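Local coordinates for protein 5-oxopent-3-ene-1,2,5-tricarboxylate decarboxylase (Exiguobacterium antarcticum B7, PDB 6IYM) that belongs to the fumarylacetoacetate hydrolase family of enzymes and binds a magnesium ion through three acidic side chains, at residues Leu121-Glu126 against His247-Pro252. Numbering follows the deposited sequence.
Sequences LDYEGE and HGMKPP. Unlike the reference sequence in segment 247-252: Lys250 (reference Thr). With MG (magnesium ion), chain C.
Asp122 OD2 is held by two groups: the backbone N of His247 donates to it at 2.8 Å with an N-H...O angle of 154°, and Arg159 NE forms a salt bridge to the same oxygen, while NH2 of that arginine pairs with Glu124 OE1 and so bridges two acidic residues that lie two positions apart. The His247 N comes in well above the carboxylate plane, 48° out of it. CG of Asp122 stands anti to its own backbone N (chi1 -154°), which carries the carboxylate out to the 3-10 segment that includes 247-248; there OD2 also lies 3.3 Å from His247 CB. The other oxygen, OD1, turns back to accept from the backbone N of Tyr123 at 2.9 Å and sits over one face of the Tyr123 ring, offset toward its rim. The carboxylate is thus held at both oxygens, which probably limits its rotation.

This is the metal-binding part of a fumarylacetoacetate hydrolase fold: the broken strand 121-131 brings Glu124 and Glu126 to the magnesium ion, each through OE2 at 2.0 Å, and Asp155 on the antiparallel neighbour 147-158 adds a third carboxylate. Glu124 OE2 and Glu126 OE2 approach each other because the cation draws both in.

Farther along the loop, Met249 extends through an anti chi2 and sets SD 3.7 Å from Tyr123 OH, the two side chains crossing at about a right angle. That hydroxyl has its polar partners elsewhere, in Gly244 O and Arg206 NH1, while the His247 ring leads away from the contact, its ND1 bonded to Tyr254 OH.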
loop_
_atom_site.group_PDB
_atom_site.type_symbol
_atom_site.label_atom_id
_atom_site.label_comp_id
_atom_site.label_asym_id
_atom_site.label_seq_id
_atom_site.Cartn_x
_atom_site.Cartn_y
_atom_site.Cartn_z
ATOM N N LEU A 121 -14.351 8.018 15.370
ATOM C CA LEU A 121 -14.117 6.644 14.874
ATOM C C LEU A 121 -15.420 6.071 14.294
ATOM O O LEU A 121 -16.480 6.188 14.973
ATOM C CB LEU A 121 -13.633 5.785 16.023
ATOM C CG LEU A 121 -13.228 4.379 15.605
ATOM C CD1 LEU A 121 -12.078 4.440 14.613
ATOM C CD2 LEU A 121 -12.858 3.571 16.826
ATOM N N ASP A 122 -15.358 5.482 13.095
ATOM C CA ASP A 122 -16.561 5.043 12.343
ATOM C C ASP A 122 -16.291 3.691 11.708
ATOM O O ASP A 122 -15.093 3.358 11.568
ATOM C CB ASP A 122 -16.971 6.083 11.294
ATOM C CG ASP A 122 -18.446 6.080 10.912
ATOM O OD1 ASP A 122 -19.193 5.216 11.424
ATOM O OD2 ASP A 122 -18.823 6.889 10.030
ATOM N N TYR A 123 -17.378 2.974 11.367
ATOM C CA TYR A 123 -17.400 1.656 10.699
ATOM C C TYR A 123 -17.733 1.839 9.202
ATOM O O TYR A 123 -18.359 2.849 8.776
ATOM C CB TYR A 123 -18.415 0.719 11.364
ATOM C CG TYR A 123 -19.792 1.328 11.477
ATOM C CD1 TYR A 123 -20.721 1.217 10.464
ATOM C CD2 TYR A 123 -20.128 2.113 12.565
ATOM C CE1 TYR A 123 -21.966 1.821 10.555
ATOM C CE2 TYR A 123 -21.363 2.736 12.669
ATOM C CZ TYR A 123 -22.282 2.603 11.650
ATOM O OH TYR A 123 -23.484 3.254 11.739
ATOM N N GLU A 124 -17.385 0.835 8.404
ATOM C CA GLU A 124 -17.861 0.679 6.995
ATOM C C GLU A 124 -17.775 -0.805 6.642
ATOM O O GLU A 124 -16.656 -1.310 6.501
ATOM C CB GLU A 124 -17.012 1.460 5.984
ATOM C CG GLU A 124 -17.127 2.972 6.072
ATOM C CD GLU A 124 -16.507 3.775 4.923
ATOM O OE1 GLU A 124 -16.642 5.002 4.953
ATOM O OE2 GLU A 124 -15.840 3.181 4.042
ATOM N N GLY A 125 -18.917 -1.472 6.522
ATOM C CA GLY A 125 -18.969 -2.895 6.143
ATOM C C GLY A 125 -18.844 -3.038 4.656
ATOM O O GLY A 125 -19.485 -2.232 3.939
ATOM N N GLU A 126 -18.016 -3.967 4.174
ATOM C CA GLU A 126 -17.654 -3.988 2.717
ATOM C C GLU A 126 -17.388 -5.405 2.190
ATOM O O GLU A 126 -16.788 -6.247 2.918
ATOM C CB GLU A 126 -16.441 -3.093 2.476
ATOM C CG GLU A 126 -16.642 -1.634 2.859
ATOM C CD GLU A 126 -15.684 -0.603 2.240
ATOM O OE1 GLU A 126 -14.946 -0.959 1.276
ATOM O OE2 GLU A 126 -15.728 0.589 2.677
ATOM N N HIS A 247 -21.073 8.484 10.670
ATOM C CA HIS A 247 -20.851 9.893 10.250
ATOM C C HIS A 247 -22.080 10.453 9.520
ATOM O O HIS A 247 -22.250 11.677 9.535
ATOM C CB HIS A 247 -19.622 9.968 9.347
ATOM C CG HIS A 247 -19.073 11.340 9.169
ATOM N ND1 HIS A 247 -18.642 12.101 10.242
ATOM C CD2 HIS A 247 -18.836 12.063 8.055
ATOM C CE1 HIS A 247 -18.186 13.249 9.794
ATOM N NE2 HIS A 247 -18.294 13.252 8.457
ATOM N N GLY A 248 -22.893 9.602 8.881
ATOM C CA GLY A 248 -23.964 10.047 7.968
ATOM C C GLY A 248 -25.304 10.086 8.674
ATOM O O GLY A 248 -26.312 10.407 8.016
ATOM N N MET A 249 -25.312 9.753 9.964
ATOM C CA MET A 249 -26.552 9.579 10.759
ATOM C C MET A 249 -26.929 10.958 11.292
ATOM O O MET A 249 -26.037 11.810 11.376
ATOM C CB MET A 249 -26.340 8.562 11.888
ATOM C CG MET A 249 -26.388 7.112 11.405
ATOM S SD MET A 249 -26.002 5.868 12.677
ATOM C CE MET A 249 -27.432 6.060 13.755
ATOM N N LYS A 250 -28.209 11.190 11.573
ATOM C CA LYS A 250 -28.728 12.499 12.053
ATOM C C LYS A 250 -29.317 12.284 13.445
ATOM O O LYS A 250 -30.414 11.752 13.560
ATOM C CB LYS A 250 -29.729 13.037 11.025
ATOM C CG LYS A 250 -29.117 13.488 9.699
ATOM C CD LYS A 250 -29.978 13.180 8.493
ATOM C CE LYS A 250 -29.738 14.107 7.321
ATOM N NZ LYS A 250 -28.340 14.051 6.829
ATOM N N PRO A 251 -28.612 12.606 14.554
ATOM C CA PRO A 251 -27.266 13.182 14.529
ATOM C C PRO A 251 -26.171 12.131 14.332
ATOM O O PRO A 251 -26.441 10.933 14.393
ATOM C CB PRO A 251 -27.161 13.807 15.927
ATOM C CG PRO A 251 -27.912 12.821 16.787
ATOM C CD PRO A 251 -29.094 12.412 15.929
ATOM N N PRO A 252 -24.912 12.552 14.075
ATOM C CA PRO A 252 -23.809 11.612 13.843
ATOM C C PRO A 252 -23.448 10.795 15.097
ATOM O O PRO A 252 -23.460 11.303 16.183
ATOM C CB PRO A 252 -22.637 12.524 13.430
ATOM C CG PRO A 252 -23.293 13.848 13.000
ATOM C CD PRO A 252 -24.502 13.964 13.909
HETATM MG MG MG C . -14.761 2.311 2.580
#